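Local structure of DNA polymerase III, beta subunit (Thermotoga maritima, 1VPK) at residues A182-R187 against P332-D337; T355-I360 against L369-P374. The protein probably tethers DNA polymerases and other proteins to DNA and confers processivity, as a head-to-tail homodimeric sliding clamp that forms a ring around the duplex. All blocks are in the same frame, centred on the assembly; numbering follows the deposited sequence.

Contact 1. Residues A182-R187 against P332-D337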
# COMPACT_ATOMS: atom_id res chain seq x y z
N ALA A 182 -24.83 -0.70 -11.51
CA ALA A 182 -24.47 -0.01 -10.28
C ALA A 182 -24.25 1.44 -10.59
O ALA A 182 -23.75 1.78 -11.69
CB ALA A 182 -23.19 -0.64 -9.64
N SER A 183 -24.59 2.30 -9.64
CA SER A 183 -24.45 3.74 -9.80
C SER A 183 -24.34 4.41 -8.45
O SER A 183 -24.81 3.87 -7.45
CB SER A 183 -25.68 4.31 -10.51
OG SER A 183 -25.58 5.72 -10.58
N ASP A 184 -23.75 5.61 -8.44
CA ASP A 184 -23.66 6.41 -7.26
C ASP A 184 -24.25 7.79 -7.47
O ASP A 184 -24.01 8.71 -6.67
CB ASP A 184 -22.21 6.50 -6.79
CG ASP A 184 -21.30 7.29 -7.74
OD1 ASP A 184 -21.74 7.81 -8.82
OD2 ASP A 184 -20.11 7.35 -7.40
N GLY A 185 -25.02 7.95 -8.54
CA GLY A 185 -25.62 9.25 -8.87
C GLY A 185 -24.75 10.16 -9.72
O GLY A 185 -25.26 11.08 -10.38
N PHE A 186 -23.44 9.93 -9.72
CA PHE A 186 -22.54 10.68 -10.58
C PHE A 186 -22.12 9.85 -11.79
O PHE A 186 -21.79 10.38 -12.84
CB PHE A 186 -21.28 11.07 -9.81
CG PHE A 186 -21.51 12.07 -8.69
CD1 PHE A 186 -21.83 13.38 -8.96
CD2 PHE A 186 -21.32 11.69 -7.36
CE1 PHE A 186 -21.99 14.31 -7.91
CE2 PHE A 186 -21.48 12.61 -6.33
CZ PHE A 186 -21.81 13.90 -6.60
N ARG A 187 -22.05 8.55 -11.61
CA ARG A 187 -21.64 7.65 -12.68
C ARG A 187 -22.32 6.30 -12.51
O ARG A 187 -22.92 6.03 -11.47
CB ARG A 187 -20.09 7.52 -12.77
CG ARG A 187 -19.29 7.50 -11.45
CD ARG A 187 -19.36 6.15 -10.78
NE ARG A 187 -18.65 6.14 -9.50
CZ ARG A 187 -17.33 6.07 -9.35
NH1 ARG A 187 -16.82 6.04 -8.14
NH2 ARG A 187 -16.53 5.99 -10.38
N PRO A 332 -12.13 13.99 -13.20
CA PRO A 332 -11.23 13.07 -13.89
C PRO A 332 -11.08 11.69 -13.23
O PRO A 332 -10.83 10.69 -13.94
CB PRO A 332 -9.89 13.82 -13.89
CG PRO A 332 -9.98 14.70 -12.69
CD PRO A 332 -11.41 15.16 -12.68
N LYS A 333 -11.23 11.63 -11.91
CA LYS A 333 -11.14 10.37 -11.19
C LYS A 333 -12.24 9.42 -11.70
O LYS A 333 -12.03 8.20 -11.82
CB LYS A 333 -11.30 10.56 -9.67
N PHE A 334 -13.42 9.96 -11.99
CA PHE A 334 -14.51 9.11 -12.48
C PHE A 334 -14.22 8.55 -13.86
O PHE A 334 -14.67 7.44 -14.18
CB PHE A 334 -15.83 9.85 -12.48
CG PHE A 334 -16.37 10.19 -11.13
CD1 PHE A 334 -16.09 9.43 -10.00
CD2 PHE A 334 -17.26 11.23 -11.01
CE1 PHE A 334 -16.66 9.77 -8.76
CE2 PHE A 334 -17.83 11.55 -9.81
CZ PHE A 334 -17.52 10.82 -8.66
N ILE A 335 -13.46 9.28 -14.68
CA ILE A 335 -13.15 8.81 -16.02
C ILE A 335 -12.08 7.76 -15.86
O ILE A 335 -12.14 6.71 -16.51
CB ILE A 335 -12.57 9.91 -16.96
CG1 ILE A 335 -13.49 11.14 -17.08
CG2 ILE A 335 -12.26 9.33 -18.38
CD1 ILE A 335 -14.79 10.85 -17.67
N GLU A 336 -11.07 8.06 -15.04
CA GLU A 336 -10.03 7.10 -14.79
C GLU A 336 -10.54 5.75 -14.21
O GLU A 336 -10.08 4.71 -14.61
CB GLU A 336 -8.96 7.70 -13.87
CG GLU A 336 -7.82 6.74 -13.55
CD GLU A 336 -7.07 6.30 -14.80
OE1 GLU A 336 -6.32 7.15 -15.40
OE2 GLU A 336 -7.23 5.10 -15.19
N ASP A 337 -11.47 5.78 -13.27
CA ASP A 337 -12.10 4.54 -12.75
C ASP A 337 -12.64 3.65 -13.84
O ASP A 337 -12.42 2.47 -13.83
CB ASP A 337 -13.26 4.92 -11.84
CG ASP A 337 -12.83 5.40 -10.48
OD1 ASP A 337 -11.67 5.16 -10.06
OD2 ASP A 337 -13.68 5.97 -9.78
O HOH W 1 -16.82 6.09 -13.33
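Arg-187 and Phe-334 bring the two backbones closest, with CA atoms 7.3 Å apart, where the turn joining strands 177-183 and 187-194 meets the early part of helix 332-341. This beta-hairpin turn belongs to the central domain of the sliding clamp and the helix to the C-terminal domain, so the contact fastens one domain to the next. The Phe-334 ring reaches from the helix to Arg-187 and Phe-186. Over one face lies Arg-187 CG, 4.1 Å from the ring centroid in a CH-pi contact, while Phe-186 CB presses on Phe-334 CE2 at 3.5 Å. The Phe-186 and Phe-334 rings are only modestly tilted to one another, but so strongly displaced that little face-to-face overlap remains. A bend at chi2 (78°) takes the rest of the Arg-187 chain across Phe-334, roughly perpendicular to that side chain; Phe-334 CD1 lies against one guanidinium face, the two planes 49° apart. Carboxylates then fix the guanidinium from two directions. Arg-187 NH2 gives an almost straight bond (173°) to the anti lone pair of Asp-337 OD2, 2.9 Å away and in the guanidinium plane, whereas Arg-187 NE meets Asp-184 OD2 at 2.8 Å from above the carboxylate plane, that oxygen lying out of the guanidinium plane. Asp-184 is itself anchored, its OD1 accepting the backbone N-H groups of Phe-186, in an Asx turn, and of Arg-187. The other oxygen of Asp-337, OD1, pairs with Lys-340. One water links the domains again, accepting from Arg-187 NH2 at 3.0 Å and donating to Phe-334 O at 2.7 Å.

Contact 2. Residues T355-I360 against L369-P374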
# COMPACT_ATOMS: atom_id res chain seq x y z
N THR A 355 -23.96 19.61 -20.97
CA THR A 355 -24.83 19.35 -19.81
C THR A 355 -25.41 17.93 -19.76
O THR A 355 -26.15 17.62 -18.87
CB THR A 355 -25.95 20.37 -19.74
OG1 THR A 355 -26.71 20.32 -20.95
CG2 THR A 355 -25.34 21.75 -19.63
N SER A 356 -24.98 17.07 -20.69
CA SER A 356 -25.53 15.73 -20.82
C SER A 356 -24.51 14.67 -20.40
O SER A 356 -23.29 14.92 -20.49
CB SER A 356 -25.94 15.52 -22.27
OG SER A 356 -26.93 16.47 -22.62
N PRO A 357 -24.98 13.49 -19.95
CA PRO A 357 -24.05 12.41 -19.62
C PRO A 357 -23.14 12.05 -20.80
O PRO A 357 -23.50 12.27 -21.97
CB PRO A 357 -24.97 11.22 -19.31
CG PRO A 357 -26.29 11.83 -18.95
CD PRO A 357 -26.39 13.11 -19.72
N CYS A 358 -22.01 11.48 -20.48
CA CYS A 358 -21.13 10.87 -21.47
C CYS A 358 -21.22 9.36 -21.30
O CYS A 358 -21.17 8.84 -20.16
CB CYS A 358 -19.69 11.35 -21.22
SG CYS A 358 -18.46 10.50 -22.10
N GLN A 359 -21.33 8.65 -22.40
CA GLN A 359 -21.22 7.21 -22.42
C GLN A 359 -19.82 6.81 -22.86
O GLN A 359 -19.34 7.25 -23.90
CB GLN A 359 -22.26 6.55 -23.33
CG GLN A 359 -22.14 5.04 -23.33
CD GLN A 359 -23.19 4.35 -24.15
OE1 GLN A 359 -24.36 4.50 -23.89
NE2 GLN A 359 -22.77 3.59 -25.16
N ILE A 360 -19.17 6.00 -22.04
CA ILE A 360 -17.92 5.38 -22.37
C ILE A 360 -18.08 3.86 -22.54
O ILE A 360 -18.68 3.13 -21.69
CB ILE A 360 -16.84 5.69 -21.33
CG1 ILE A 360 -16.63 7.21 -21.22
CG2 ILE A 360 -15.54 4.99 -21.71
CD1 ILE A 360 -15.81 7.62 -20.06
N LEU A 369 -21.01 -1.01 -20.57
CA LEU A 369 -21.02 0.43 -20.79
C LEU A 369 -21.04 1.22 -19.48
O LEU A 369 -21.51 0.73 -18.42
CB LEU A 369 -22.18 0.85 -21.67
CG LEU A 369 -23.60 0.97 -21.14
CD1 LEU A 369 -23.85 2.23 -20.35
CD2 LEU A 369 -24.52 0.94 -22.30
N TYR A 370 -20.50 2.41 -19.59
CA TYR A 370 -20.29 3.30 -18.45
C TYR A 370 -20.85 4.65 -18.76
O TYR A 370 -20.70 5.09 -19.85
CB TYR A 370 -18.79 3.41 -18.09
CG TYR A 370 -18.27 2.03 -17.79
CD1 TYR A 370 -18.39 1.50 -16.52
CD2 TYR A 370 -17.72 1.23 -18.80
CE1 TYR A 370 -17.94 0.17 -16.24
CE2 TYR A 370 -17.26 -0.07 -18.52
CZ TYR A 370 -17.39 -0.58 -17.26
OH TYR A 370 -16.95 -1.83 -16.97
N ILE A 371 -21.45 5.31 -17.78
CA ILE A 371 -21.99 6.67 -17.92
C ILE A 371 -21.29 7.53 -16.84
O ILE A 371 -21.11 7.06 -15.68
CB ILE A 371 -23.53 6.72 -17.67
CG1 ILE A 371 -24.29 5.77 -18.63
CG2 ILE A 371 -24.05 8.16 -17.74
CD1 ILE A 371 -24.31 6.24 -20.03
N VAL A 372 -20.80 8.71 -17.24
CA VAL A 372 -20.28 9.71 -16.32
C VAL A 372 -21.03 11.03 -16.58
O VAL A 372 -21.18 11.45 -17.72
CB VAL A 372 -18.74 9.91 -16.47
CG1 VAL A 372 -18.19 10.77 -15.33
CG2 VAL A 372 -18.00 8.57 -16.42
N MET A 373 -21.53 11.66 -15.53
CA MET A 373 -22.23 12.92 -15.62
C MET A 373 -21.17 14.01 -15.65
O MET A 373 -20.15 13.87 -14.98
CB MET A 373 -23.12 13.11 -14.39
CG MET A 373 -24.14 11.97 -14.16
SD MET A 373 -25.35 11.73 -15.49
CE MET A 373 -25.89 13.45 -15.68
N PRO A 374 -21.40 15.10 -16.39
CA PRO A 374 -20.44 16.17 -16.45
C PRO A 374 -20.55 17.12 -15.29
O PRO A 374 -21.52 17.06 -14.55
CB PRO A 374 -20.79 16.90 -17.73
CG PRO A 374 -22.19 16.68 -17.94
CD PRO A 374 -22.58 15.40 -17.23
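Cys-358 and Val-372 form one hydrogen-bonded antiparallel pair and Ile-360 and Tyr-370 another, on either side of the non-hydrogen-bonded pair Gln-359 and Ile-371, in a beta hairpin of the C-terminal clamp domain. Each hydrogen-bonded pair closes a two-bond ring; the straightest bond, Cys-358 N to Val-372 O, spans 2.9 Å at 179°. Between the rings, Ile-371 CA lies 3.2 Å from Cys-358 O in a CA-H...O contact. The tightly packed face carries Cys-358, Ile-360, Tyr-370 and Val-372, all buried. Val-338 of helix 332-341 touches Ile-360 and Tyr-370, while Phe-330 packs on Cys-358 and Val-372. With CG anti to its carbonyl carbon (chi1 -58°), Tyr-370 sends its ring past the neighbouring strand, Ile-360 O lying at the ring edge 3.6 Å from Tyr-370 CD2, and on to a hydrogen bond from OH to Lys-152 O. The face of Gln-359 and Ile-371 is looser and, Ile-371 apart, partly exposed, though Ile-259 packs on both. There Pro-357 CB meets Ile-371 CG2 at 3.6 Å, and Met-373, bent at chi2 and chi3, lies side by side with the proline, SD 3.6 Å from Pro-357 CG. The extended Gln-359 chain crosses Leu-369 at about a right angle, Gln-359 OE1 coming to 3.9 Å from Leu-369 CD2, and Gln-359 NE2 hydrogen-bonds to Asn-361 OD1. Shortened to an alanine, Gln-359 would probably lose this cover over Leu-369 CD2 and leave Asn-361 OD1 without the amide donor. Toward the exposed Thr-355 the pairing gives way to a proline contact, Pro-374 CG against Ser-356 O. The backbone bonds thus set the register, the mainly apolar buried face has its one hydroxyl satisfied by Lys-152 O, and the looser face mixes an amide with apolar groups.

Contact 1 closes before contact 2 opens along the chain, yet their centres lie only 9 Å apart, on the same side of the chain's centre. Both reach one antiparallel sheet, in which strand 187-194 of the central domain runs beside strand 368-372 of the C-terminal domain. Phe-186 O, at 3.0 Å from Met-373 N, probably accepts a hydrogen bond there, and Phe-334 CB packs on Val-372 CG1 at 3.8 Å. Contact 2 pairs the two C-terminal strands 358-362 and 368-372, the latter lying next to strand 187-194, while contact 1 ties helix 332-341 to the hairpin turn next door. Together they join two consecutive domains of the clamp arc within one subunit.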